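Local coordinates for beta-ketoacyl-[acyl-carrier-protein] synthase III (Pseudomonas aeruginosa, PDB 2X3E) that probably catalyses the first condensation of fatty acid biosynthesis, joining an acetyl group from acetyl-CoA to malonyl-ACP with loss of carbon dioxide, at residues His246-Gln251 and Ala284-Ala289; Ala134-Val139 and Gly162-Arg167; Leu78-Gly83 and Ala105-Ala110. The protein carries 1 engineered substitution. One frame throughout, in Å; residues are numbered along the deposited sequence.

Interactions 2 and 3 belong to one five-stranded sheet of the thiolase fold, where strands 133-140 and 75-79 are neighbours; their centres lie about 12 Å apart, and Val137 O is 2.8 Å from Ala79 N, probably hydrogen-bonded. Interaction 1 lies in the other half of the fold and holds His250 of the predicted active site, whose side chain lies about 3 Å from those of Asn280 and the engineered Ala112. The centres of interactions 1 and 2 are about 14 Å apart, yet the halves touch: Ala284 CB packs 3.3 Å from Gly138 O. The centres of interactions 1 and 3 are about 17 Å apart, without touching; interaction 3 carries the sheet into the second subunit of the homodimer.

Interaction 1: residues His246-Gln251 and Ala284-Ala289; sequences HLVPHQ and ASIPLA
In the predicted catalytic site of this thiolase-fold enzyme, His250, just beyond strand 246-249, meets Ser285 near the start of helix 285-295. The serine hydroxyl comes to the edge of the imidazole, in its plane: ND1 of His250 and OG of Ser285 lie 2.8 Å apart in a nearly straight hydrogen bond (170°). OG sits between the backbone N and carbonyl carbon of Ser285 (chi1 69°), a setting that turns it to the ring while it also bonds the carbonyl O of Val282. Held by this second partner, the serine should limit rotation of the histidine ring, which also touches Asn280 and the engineered Ala112 of the same site. Gln251, first residue of the predicted ACP-binding region, bends at chi2 (-80°) and folds back so that its NE2 gives a 2.9 Å hydrogen bond to Pro249 O. Its OE1 is bonded by Asn274 N and Ser273 OG, which fixes the amide further, and its CG runs 4.0 Å from Ser285 CB. Away from the histidine, the contact is apolar: one branch of Val248, CG1, lies 3.9 Å from Ile286 CG2 and 3.7 Å from Ala289 CB.

Interaction 2: residues Ala134-Val139 and Gly162-Arg167; sequences ALLVGV and GAVVLR
With its CG turned beside the backbone N (chi1 -89°), Leu135 brings CD2 to within 3.7 Å of Val165 CG2, which sits beside its own backbone N because CG1 takes the anti position (chi1 173°). The two side chains meet at a slant on one face of an antiparallel strand pair in the five-stranded sheet of the thiolase fold, where strand 160-169 runs against strand 133-140. Further along that face, Val137 CG2 packs 3.8 Å from Ala163 CB, and helix 53-68 lies over this row. The opposite face bears Ala134, Leu136, Val164 and Leu166; there Leu136 CB and Val164 CG2 approach to 4.0 Å, while Val122 of helix 114-127 touches both Ala134 and Leu166. Six backbone hydrogen bonds, two for each of the hydrogen-bonded pairs Ala134-Leu166, Leu136-Val164 and Gly138-Gly162, hold the strands together, and the N-H of Leu166 reaches Ala134 O at 2.8 Å. Between the second and third of these pairs, Ala163 CA stands 3.2 Å from Leu136 O in a CA-H...O contact. At the Gly138-Gly162 pair, Gly138 N reaches Gly162 O at 2.8 Å, but the bond is bent to 136° at the hydrogen.

Interaction 3: residues Leu78-Gly83 and Ala105-Ala110; sequences LATSTG and AFDLSA
The carbonyl O of Leu78 accepts the N-H of Leu108, with N 2.7 Å from that O, and is also approached by Asp107 in a weaker CA-H...O contact, the CA lying 3.1 Å from it. These belong to the parallel pairing of strands 75-79 and 104-109, the two strands of a beta-alpha-beta unit whose crossover carries helix 91-97. The Leu78 N-H goes back to Phe106 O, and Thr80 N reaches Leu108 O at 3.1 Å. On one face of the sheet, Leu78 and Asp107 lie side by side and point the same way, with Leu78 CB 3.7 Å from Asp107 OD1. The methyl of Thr80 lies along the other carboxylate oxygen, CG2 being 3.9 Å from Asp107 OD2. Asp107 turns its carboxylate beside its backbone N (chi1 -65°), where OD1 is bonded by Ala91 N, the first residue of helix 91-97, and OD2 by Thr90 N just before it. Thr80 OG1 accepts from Thr82 N at 3.0 Å, an ST turn, and is also hydrogen-bonded to Val139 O and Asp140 OD1. One water links Ser81 in the loop to Ser109, 2.7 Å from Ser109 OG and donating to Ser81 OG. Asp107 and Ser109 pair antiparallel with a strand of the second subunit, so the sheet runs on through the dimer. With two backbone N-H groups and the nearby helix start facing it, the buried carboxylate of Asp107 is probably stabilised as an anion, tying the sheet to the crossover helix.

Interaction 1: residues His246-Gln251 and Ala284-Ala289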
ATOM      1  N   HIS A 246     -16.989  -2.185  23.274  1.00 18.18           N
ATOM      2  CA  HIS A 246     -16.671  -3.108  22.182  1.00 17.48           C
ATOM      3  C   HIS A 246     -15.185  -3.135  21.855  1.00 16.31           C
ATOM      4  O   HIS A 246     -14.588  -2.111  21.527  1.00 16.40           O
ATOM      5  CB  HIS A 246     -17.437  -2.723  20.914  1.00 17.58           C
ATOM      6  CG  HIS A 246     -18.892  -2.475  21.144  1.00 18.08           C
ATOM      7  ND1 HIS A 246     -19.759  -3.468  21.539  1.00 18.46           N
ATOM      8  CD2 HIS A 246     -19.633  -1.348  21.025  1.00 18.69           C
ATOM      9  CE1 HIS A 246     -20.972  -2.961  21.672  1.00 19.99           C
ATOM     10  NE2 HIS A 246     -20.923  -1.677  21.362  1.00 19.20           N
ATOM     11  N   LEU A 247     -14.597  -4.321  21.946  1.00 16.00           N
ATOM     12  CA  LEU A 247     -13.245  -4.560  21.476  1.00 15.05           C
ATOM     13  C   LEU A 247     -13.336  -5.473  20.257  1.00 14.82           C
ATOM     14  O   LEU A 247     -13.883  -6.580  20.345  1.00 15.57           O
ATOM     15  CB  LEU A 247     -12.408  -5.230  22.561  1.00 15.24           C
ATOM     16  CG  LEU A 247     -10.932  -5.467  22.214  1.00 14.93           C
ATOM     17  CD1 LEU A 247     -10.227  -4.168  21.853  1.00 14.43           C
ATOM     18  CD2 LEU A 247     -10.238  -6.166  23.387  1.00 15.82           C
ATOM     19  N   VAL A 248     -12.822  -4.999  19.128  1.00 14.34           N
ATOM     20  CA  VAL A 248     -12.862  -5.747  17.874  1.00 14.46           C
ATOM     21  C   VAL A 248     -11.431  -6.008  17.404  1.00 14.35           C
ATOM     22  O   VAL A 248     -10.841  -5.203  16.686  1.00 14.39           O
ATOM     23  CB  VAL A 248     -13.640  -5.008  16.773  1.00 14.30           C
ATOM     24  CG1 VAL A 248     -13.900  -5.954  15.611  1.00 13.87           C
ATOM     25  CG2 VAL A 248     -14.947  -4.469  17.313  1.00 15.06           C
ATOM     26  N   PRO A 249     -10.851  -7.127  17.845  1.00 15.10           N
ATOM     27  CA  PRO A 249      -9.494  -7.468  17.454  1.00 15.07           C
ATOM     28  C   PRO A 249      -9.421  -8.214  16.121  1.00 15.32           C
ATOM     29  O   PRO A 249     -10.404  -8.816  15.667  1.00 15.39           O
ATOM     30  CB  PRO A 249      -9.041  -8.384  18.587  1.00 15.73           C
ATOM     31  CG  PRO A 249     -10.266  -9.009  19.056  1.00 17.04           C
ATOM     32  CD  PRO A 249     -11.349  -8.008  18.913  1.00 15.68           C
ATOM     33  N   HIS A 250      -8.247  -8.178  15.507  1.00 15.16           N
ATOM     34  CA  HIS A 250      -7.934  -9.106  14.444  1.00 15.30           C
ATOM     35  C   HIS A 250      -8.184 -10.511  14.981  1.00 15.97           C
ATOM     36  O   HIS A 250      -7.713 -10.868  16.067  1.00 16.84           O
ATOM     37  CB  HIS A 250      -6.475  -8.937  13.994  1.00 15.49           C
ATOM     38  CG  HIS A 250      -5.933 -10.113  13.246  1.00 14.99           C
ATOM     39  ND1 HIS A 250      -6.580 -10.659  12.158  1.00 14.71           N
ATOM     40  CD2 HIS A 250      -4.811 -10.849  13.428  1.00 14.35           C
ATOM     41  CE1 HIS A 250      -5.881 -11.686  11.708  1.00 15.37           C
ATOM     42  NE2 HIS A 250      -4.802 -11.821  12.458  1.00 14.00           N
ATOM     43  N   GLN A 251      -8.931 -11.299  14.221  1.00 16.28           N
ATOM     44  CA  GLN A 251      -9.365 -12.620  14.651  1.00 16.89           C
ATOM     45  C   GLN A 251      -8.240 -13.638  14.413  1.00 18.07           C
ATOM     46  O   GLN A 251      -8.328 -14.497  13.533  1.00 18.66           O
ATOM     47  CB  GLN A 251     -10.652 -13.014  13.914  1.00 17.26           C
ATOM     48  CG  GLN A 251     -11.774 -11.945  13.984  1.00 16.55           C
ATOM     49  CD  GLN A 251     -12.542 -11.949  15.288  1.00 16.56           C
ATOM     50  OE1 GLN A 251     -13.209 -12.930  15.612  1.00 18.05           O
ATOM     51  NE2 GLN A 251     -12.469 -10.842  16.040  1.00 15.34           N
ATOM     52  N   ALA A 284      -9.322  -8.646   6.299  1.00 13.85           N
ATOM     53  CA  ALA A 284     -10.790  -8.620   6.384  1.00 13.82           C
ATOM     54  C   ALA A 284     -11.361  -8.877   7.788  1.00 13.92           C
ATOM     55  O   ALA A 284     -12.561  -8.673   8.012  1.00 13.92           O
ATOM     56  CB  ALA A 284     -11.384  -9.632   5.404  1.00 14.14           C
ATOM     57  N   SER A 285     -10.527  -9.315   8.734  1.00 13.99           N
ATOM     58  CA  SER A 285     -11.040  -9.894   9.985  1.00 14.14           C
ATOM     59  C   SER A 285     -11.834  -8.905  10.836  1.00 14.08           C
ATOM     60  O   SER A 285     -12.917  -9.237  11.332  1.00 14.52           O
ATOM     61  CB  SER A 285      -9.904 -10.517  10.805  1.00 13.93           C
ATOM     62  OG  SER A 285      -9.022  -9.536  11.325  1.00 14.49           O
ATOM     63  N   ILE A 286     -11.302  -7.696  10.991  1.00 13.96           N
ATOM     64  CA  ILE A 286     -11.968  -6.662  11.786  1.00 13.68           C
ATOM     65  C   ILE A 286     -13.303  -6.214  11.163  1.00 13.88           C
ATOM     66  O   ILE A 286     -14.326  -6.235  11.838  1.00 14.10           O
ATOM     67  CB  ILE A 286     -11.046  -5.453  12.039  1.00 13.60           C
ATOM     68  CG1 ILE A 286      -9.867  -5.876  12.918  1.00 13.80           C
ATOM     69  CG2 ILE A 286     -11.830  -4.311  12.704  1.00 13.24           C
ATOM     70  CD1 ILE A 286      -8.841  -4.767  13.145  1.00 12.38           C
ATOM     71  N   PRO A 287     -13.317  -5.848   9.867  1.00 13.42           N
ATOM     72  CA  PRO A 287     -14.638  -5.454   9.346  1.00 13.89           C
ATOM     73  C   PRO A 287     -15.644  -6.619   9.215  1.00 13.90           C
ATOM     74  O   PRO A 287     -16.854  -6.402   9.325  1.00 14.32           O
ATOM     75  CB  PRO A 287     -14.308  -4.822   7.992  1.00 13.82           C
ATOM     76  CG  PRO A 287     -12.984  -5.424   7.598  1.00 13.30           C
ATOM     77  CD  PRO A 287     -12.241  -5.583   8.897  1.00 13.52           C
ATOM     78  N   LEU A 288     -15.168  -7.843   9.009  1.00 13.78           N
ATOM     79  CA  LEU A 288     -16.085  -8.990   9.033  1.00 14.03           C
ATOM     80  C   LEU A 288     -16.659  -9.187  10.440  1.00 14.09           C
ATOM     81  O   LEU A 288     -17.852  -9.478  10.590  1.00 14.35           O
ATOM     82  CB  LEU A 288     -15.417 -10.265   8.534  1.00 14.14           C
ATOM     83  CG  LEU A 288     -15.237 -10.352   7.018  1.00 14.74           C
ATOM     84  CD1 LEU A 288     -14.296 -11.489   6.680  1.00 14.45           C
ATOM     85  CD2 LEU A 288     -16.578 -10.533   6.321  1.00 13.86           C
ATOM     86  N   ALA A 289     -15.827  -9.003  11.467  1.00 14.00           N
ATOM     87  CA  ALA A 289     -16.299  -9.079  12.854  1.00 14.09           C
ATOM     88  C   ALA A 289     -17.313  -7.969  13.154  1.00 14.59           C
ATOM     89  O   ALA A 289     -18.333  -8.219  13.795  1.00 14.47           O
ATOM     90  CB  ALA A 289     -15.116  -9.029  13.849  1.00 13.95           C
TER

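Interaction 2: residues Ala134-Val139 and Gly162-Arg167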
ATOM      1  N   ALA A 134     -14.313   8.212   1.321  1.00 15.02           N
ATOM      2  CA  ALA A 134     -13.467   7.096   0.924  1.00 14.62           C
ATOM      3  C   ALA A 134     -14.075   5.760   1.279  1.00 13.98           C
ATOM      4  O   ALA A 134     -14.791   5.629   2.274  1.00 13.54           O
ATOM      5  CB  ALA A 134     -12.108   7.209   1.586  1.00 14.33           C
ATOM      6  N   LEU A 135     -13.760   4.772   0.449  1.00 13.71           N
ATOM      7  CA  LEU A 135     -13.945   3.374   0.779  1.00 13.51           C
ATOM      8  C   LEU A 135     -12.612   2.802   1.246  1.00 13.20           C
ATOM      9  O   LEU A 135     -11.575   3.007   0.601  1.00 13.58           O
ATOM     10  CB  LEU A 135     -14.424   2.585  -0.449  1.00 13.35           C
ATOM     11  CG  LEU A 135     -15.934   2.514  -0.674  1.00 13.82           C
ATOM     12  CD1 LEU A 135     -16.254   2.166  -2.124  1.00 14.21           C
ATOM     13  CD2 LEU A 135     -16.563   1.477   0.275  1.00 12.57           C
ATOM     14  N   LEU A 136     -12.644   2.090   2.366  1.00 12.86           N
ATOM     15  CA  LEU A 136     -11.535   1.239   2.786  1.00 12.38           C
ATOM     16  C   LEU A 136     -12.043  -0.195   2.804  1.00 12.71           C
ATOM     17  O   LEU A 136     -13.030  -0.492   3.477  1.00 12.13           O
ATOM     18  CB  LEU A 136     -11.032   1.619   4.176  1.00 12.56           C
ATOM     19  CG  LEU A 136     -10.011   0.649   4.787  1.00 12.58           C
ATOM     20  CD1 LEU A 136      -8.735   0.640   3.960  1.00 11.49           C
ATOM     21  CD2 LEU A 136      -9.731   1.034   6.242  1.00 13.32           C
ATOM     22  N   VAL A 137     -11.381  -1.074   2.055  1.00 12.61           N
ATOM     23  CA  VAL A 137     -11.736  -2.488   2.040  1.00 12.85           C
ATOM     24  C   VAL A 137     -10.585  -3.312   2.592  1.00 13.02           C
ATOM     25  O   VAL A 137      -9.483  -3.288   2.042  1.00 13.37           O
ATOM     26  CB  VAL A 137     -12.042  -3.002   0.616  1.00 12.96           C
ATOM     27  CG1 VAL A 137     -12.538  -4.458   0.665  1.00 12.82           C
ATOM     28  CG2 VAL A 137     -13.059  -2.103  -0.087  1.00 12.80           C
ATOM     29  N   GLY A 138     -10.839  -4.000   3.699  1.00 12.87           N
ATOM     30  CA  GLY A 138      -9.946  -5.045   4.188  1.00 13.40           C
ATOM     31  C   GLY A 138     -10.322  -6.339   3.496  1.00 13.58           C
ATOM     32  O   GLY A 138     -11.436  -6.817   3.655  1.00 14.34           O
ATOM     33  N   VAL A 139      -9.406  -6.886   2.701  1.00 13.64           N
ATOM     34  CA  VAL A 139      -9.677  -8.095   1.927  1.00 13.72           C
ATOM     35  C   VAL A 139      -8.435  -8.962   1.833  1.00 14.14           C
ATOM     36  O   VAL A 139      -7.339  -8.463   1.586  1.00 14.13           O
ATOM     37  CB  VAL A 139     -10.173  -7.762   0.494  1.00 13.81           C
ATOM     38  CG1 VAL A 139      -9.187  -6.830  -0.250  1.00 12.90           C
ATOM     39  CG2 VAL A 139     -10.430  -9.040  -0.304  1.00 13.84           C
ATOM     40  N   GLY A 162     -14.252  -7.101   3.984  1.00 14.66           N
ATOM     41  CA  GLY A 162     -15.093  -6.181   4.730  1.00 14.92           C
ATOM     42  C   GLY A 162     -14.718  -4.755   4.383  1.00 14.83           C
ATOM     43  O   GLY A 162     -13.536  -4.435   4.224  1.00 15.09           O
ATOM     44  N   ALA A 163     -15.722  -3.890   4.273  1.00 14.97           N
ATOM     45  CA  ALA A 163     -15.502  -2.524   3.822  1.00 14.66           C
ATOM     46  C   ALA A 163     -16.248  -1.515   4.680  1.00 14.62           C
ATOM     47  O   ALA A 163     -17.346  -1.794   5.187  1.00 14.92           O
ATOM     48  CB  ALA A 163     -15.933  -2.386   2.377  1.00 14.59           C
ATOM     49  N   VAL A 164     -15.628  -0.351   4.847  1.00 14.80           N
ATOM     50  CA  VAL A 164     -16.268   0.794   5.467  1.00 14.81           C
ATOM     51  C   VAL A 164     -16.181   2.006   4.548  1.00 14.75           C
ATOM     52  O   VAL A 164     -15.258   2.123   3.730  1.00 14.34           O
ATOM     53  CB  VAL A 164     -15.639   1.157   6.841  1.00 15.10           C
ATOM     54  CG1 VAL A 164     -15.934   0.089   7.859  1.00 14.99           C
ATOM     55  CG2 VAL A 164     -14.127   1.391   6.716  1.00 15.00           C
ATOM     56  N   VAL A 165     -17.168   2.887   4.685  1.00 15.16           N
ATOM     57  CA  VAL A 165     -17.155   4.205   4.062  1.00 15.33           C
ATOM     58  C   VAL A 165     -16.807   5.222   5.148  1.00 15.76           C
ATOM     59  O   VAL A 165     -17.371   5.176   6.250  1.00 15.39           O
ATOM     60  CB  VAL A 165     -18.524   4.559   3.449  1.00 15.88           C
ATOM     61  CG1 VAL A 165     -18.553   6.014   2.960  1.00 15.38           C
ATOM     62  CG2 VAL A 165     -18.865   3.591   2.312  1.00 16.05           C
ATOM     63  N   LEU A 166     -15.855   6.102   4.839  1.00 16.01           N
ATOM     64  CA  LEU A 166     -15.481   7.214   5.707  1.00 16.94           C
ATOM     65  C   LEU A 166     -15.844   8.518   5.013  1.00 16.75           C
ATOM     66  O   LEU A 166     -15.749   8.619   3.789  1.00 17.07           O
ATOM     67  CB  LEU A 166     -13.979   7.208   5.987  1.00 17.15           C
ATOM     68  CG  LEU A 166     -13.386   6.016   6.729  1.00 18.87           C
ATOM     69  CD1 LEU A 166     -11.867   6.033   6.616  1.00 20.20           C
ATOM     70  CD2 LEU A 166     -13.812   6.025   8.187  1.00 19.93           C
ATOM     71  N   ARG A 167     -16.276   9.507   5.786  1.00 17.00           N
ATOM     72  CA  ARG A 167     -16.550  10.844   5.250  1.00 17.34           C
ATOM     73  C   ARG A 167     -15.910  11.910   6.121  1.00 17.33           C
ATOM     74  O   ARG A 167     -15.650  11.684   7.298  1.00 17.13           O
ATOM     75  CB  ARG A 167     -18.061  11.101   5.170  1.00 18.14           C
ATOM     76  CG  ARG A 167     -18.774  11.157   6.520  1.00 18.80           C
ATOM     77  CD  ARG A 167     -20.182  11.726   6.380  1.00 19.98           C
ATOM     78  NE  ARG A 167     -20.961  11.626   7.613  1.00 21.23           N
ATOM     79  CZ  ARG A 167     -20.813  12.401   8.687  1.00 22.16           C
ATOM     80  NH1 ARG A 167     -19.887  13.358   8.728  1.00 22.24           N
ATOM     81  NH2 ARG A 167     -21.599  12.207   9.739  1.00 22.92           N
TER

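Interaction 3: residues Leu78-Gly83 and Ala105-Ala110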
ATOM      1  N   LEU A  78      -7.575  -0.535  -0.836  1.00 13.91           N
ATOM      2  CA  LEU A  78      -7.629  -1.918  -0.385  1.00 14.04           C
ATOM      3  C   LEU A  78      -6.441  -2.208   0.510  1.00 14.32           C
ATOM      4  O   LEU A  78      -5.282  -1.995   0.115  1.00 14.80           O
ATOM      5  CB  LEU A  78      -7.615  -2.917  -1.546  1.00 14.35           C
ATOM      6  CG  LEU A  78      -8.628  -2.864  -2.695  1.00 16.09           C
ATOM      7  CD1 LEU A  78      -8.833  -4.271  -3.270  1.00 15.50           C
ATOM      8  CD2 LEU A  78      -9.965  -2.205  -2.340  1.00 15.22           C
ATOM      9  N   ALA A  79      -6.735  -2.677   1.717  1.00 13.89           N
ATOM     10  CA  ALA A  79      -5.728  -3.246   2.607  1.00 14.00           C
ATOM     11  C   ALA A  79      -5.687  -4.742   2.321  1.00 13.73           C
ATOM     12  O   ALA A  79      -6.642  -5.454   2.646  1.00 13.88           O
ATOM     13  CB  ALA A  79      -6.094  -2.981   4.055  1.00 14.00           C
ATOM     14  N   THR A  80      -4.607  -5.204   1.683  1.00 13.52           N
ATOM     15  CA  THR A  80      -4.481  -6.605   1.249  1.00 13.27           C
ATOM     16  C   THR A  80      -3.025  -7.045   1.105  1.00 13.55           C
ATOM     17  O   THR A  80      -2.144  -6.227   0.830  1.00 13.82           O
ATOM     18  CB  THR A  80      -5.212  -6.871  -0.107  1.00 12.96           C
ATOM     19  OG1 THR A  80      -5.282  -8.280  -0.358  1.00 13.17           O
ATOM     20  CG2 THR A  80      -4.510  -6.194  -1.290  1.00 11.99           C
ATOM     21  N   SER A  81      -2.795  -8.340   1.309  1.00 13.98           N
ATOM     22  CA  SER A  81      -1.517  -8.995   1.006  1.00 14.56           C
ATOM     23  C   SER A  81      -1.685 -10.033  -0.116  1.00 14.93           C
ATOM     24  O   SER A  81      -0.768 -10.802  -0.402  1.00 15.44           O
ATOM     25  CB  SER A  81      -0.974  -9.694   2.253  1.00 15.42           C
ATOM     26  OG  SER A  81      -0.918  -8.804   3.351  1.00 15.63           O
ATOM     27  N   THR A  82      -2.864 -10.056  -0.734  1.00 14.89           N
ATOM     28  CA  THR A  82      -3.205 -11.067  -1.730  1.00 15.50           C
ATOM     29  C   THR A  82      -3.919 -10.390  -2.886  1.00 15.25           C
ATOM     30  O   THR A  82      -5.045 -10.755  -3.254  1.00 15.85           O
ATOM     31  CB  THR A  82      -4.084 -12.169  -1.109  1.00 15.72           C
ATOM     32  OG1 THR A  82      -5.182 -11.566  -0.416  1.00 15.50           O
ATOM     33  CG2 THR A  82      -3.276 -13.010  -0.134  1.00 16.44           C
ATOM     34  N   GLY A  83      -3.261  -9.376  -3.445  1.00 15.20           N
ATOM     35  CA  GLY A  83      -3.791  -8.651  -4.595  1.00 14.90           C
ATOM     36  C   GLY A  83      -3.915  -9.565  -5.800  1.00 15.50           C
ATOM     37  O   GLY A  83      -3.249 -10.596  -5.869  1.00 15.77           O
ATOM     38  N   ALA A 105      -6.910   5.646  -5.976  1.00 14.13           N
ATOM     39  CA  ALA A 105      -6.997   4.217  -5.651  1.00 13.83           C
ATOM     40  C   ALA A 105      -5.629   3.571  -5.502  1.00 13.61           C
ATOM     41  O   ALA A 105      -4.778   3.727  -6.373  1.00 14.37           O
ATOM     42  CB  ALA A 105      -7.811   3.484  -6.723  1.00 13.81           C
ATOM     43  N   PHE A 106      -5.428   2.859  -4.396  1.00 13.53           N
ATOM     44  CA  PHE A 106      -4.187   2.118  -4.163  1.00 13.35           C
ATOM     45  C   PHE A 106      -4.372   0.995  -3.147  1.00 12.97           C
ATOM     46  O   PHE A 106      -5.356   0.987  -2.409  1.00 12.60           O
ATOM     47  CB  PHE A 106      -3.057   3.075  -3.719  1.00 13.47           C
ATOM     48  CG  PHE A 106      -3.274   3.732  -2.363  1.00 13.55           C
ATOM     49  CD1 PHE A 106      -2.818   3.124  -1.193  1.00 13.79           C
ATOM     50  CD2 PHE A 106      -3.889   4.981  -2.264  1.00 13.82           C
ATOM     51  CE1 PHE A 106      -2.992   3.732   0.051  1.00 13.77           C
ATOM     52  CE2 PHE A 106      -4.062   5.602  -1.035  1.00 14.03           C
ATOM     53  CZ  PHE A 106      -3.619   4.976   0.133  1.00 13.84           C
ATOM     54  N   ASP A 107      -3.426   0.051  -3.129  1.00 12.88           N
ATOM     55  CA  ASP A 107      -3.405  -1.046  -2.148  1.00 12.79           C
ATOM     56  C   ASP A 107      -2.388  -0.740  -1.044  1.00 12.92           C
ATOM     57  O   ASP A 107      -1.324  -0.171  -1.315  1.00 12.88           O
ATOM     58  CB  ASP A 107      -3.026  -2.387  -2.799  1.00 13.09           C
ATOM     59  CG  ASP A 107      -4.048  -2.886  -3.819  1.00 14.65           C
ATOM     60  OD1 ASP A 107      -5.069  -2.208  -4.080  1.00 15.66           O
ATOM     61  OD2 ASP A 107      -3.814  -3.986  -4.390  1.00 14.74           O
ATOM     62  N   LEU A 108      -2.718  -1.135   0.190  1.00 12.75           N
ATOM     63  CA  LEU A 108      -1.858  -0.944   1.357  1.00 12.86           C
ATOM     64  C   LEU A 108      -1.500  -2.312   1.916  1.00 13.21           C
ATOM     65  O   LEU A 108      -2.376  -3.158   2.082  1.00 13.74           O
ATOM     66  CB  LEU A 108      -2.578  -0.098   2.414  1.00 12.76           C
ATOM     67  CG  LEU A 108      -1.785   0.294   3.670  1.00 13.06           C
ATOM     68  CD1 LEU A 108      -2.277   1.642   4.208  1.00 12.96           C
ATOM     69  CD2 LEU A 108      -1.851  -0.784   4.765  1.00 12.81           C
ATOM     70  N   SER A 109      -0.214  -2.535   2.180  1.00 13.69           N
ATOM     71  CA  SER A 109       0.266  -3.819   2.684  1.00 13.52           C
ATOM     72  C   SER A 109       0.717  -3.697   4.134  1.00 13.39           C
ATOM     73  O   SER A 109       1.723  -3.059   4.417  1.00 14.04           O
ATOM     74  CB  SER A 109       1.428  -4.313   1.829  1.00 13.72           C
ATOM     75  OG  SER A 109       2.025  -5.450   2.410  1.00 14.09           O
ATOM     76  N   ALA A 110      -0.065  -4.268   5.045  1.00 13.11           N
ATOM     77  CA  ALA A 110       0.320  -4.379   6.453  1.00 13.24           C
ATOM     78  C   ALA A 110      -0.267  -5.650   7.073  1.00 13.48           C
ATOM     79  O   ALA A 110      -0.598  -5.682   8.257  1.00 13.50           O
ATOM     80  CB  ALA A 110      -0.115  -3.139   7.241  1.00 12.71           C
TER
HETATM   81  O   HOH W   1       1.400  -7.485   4.143  1.00  9.11           O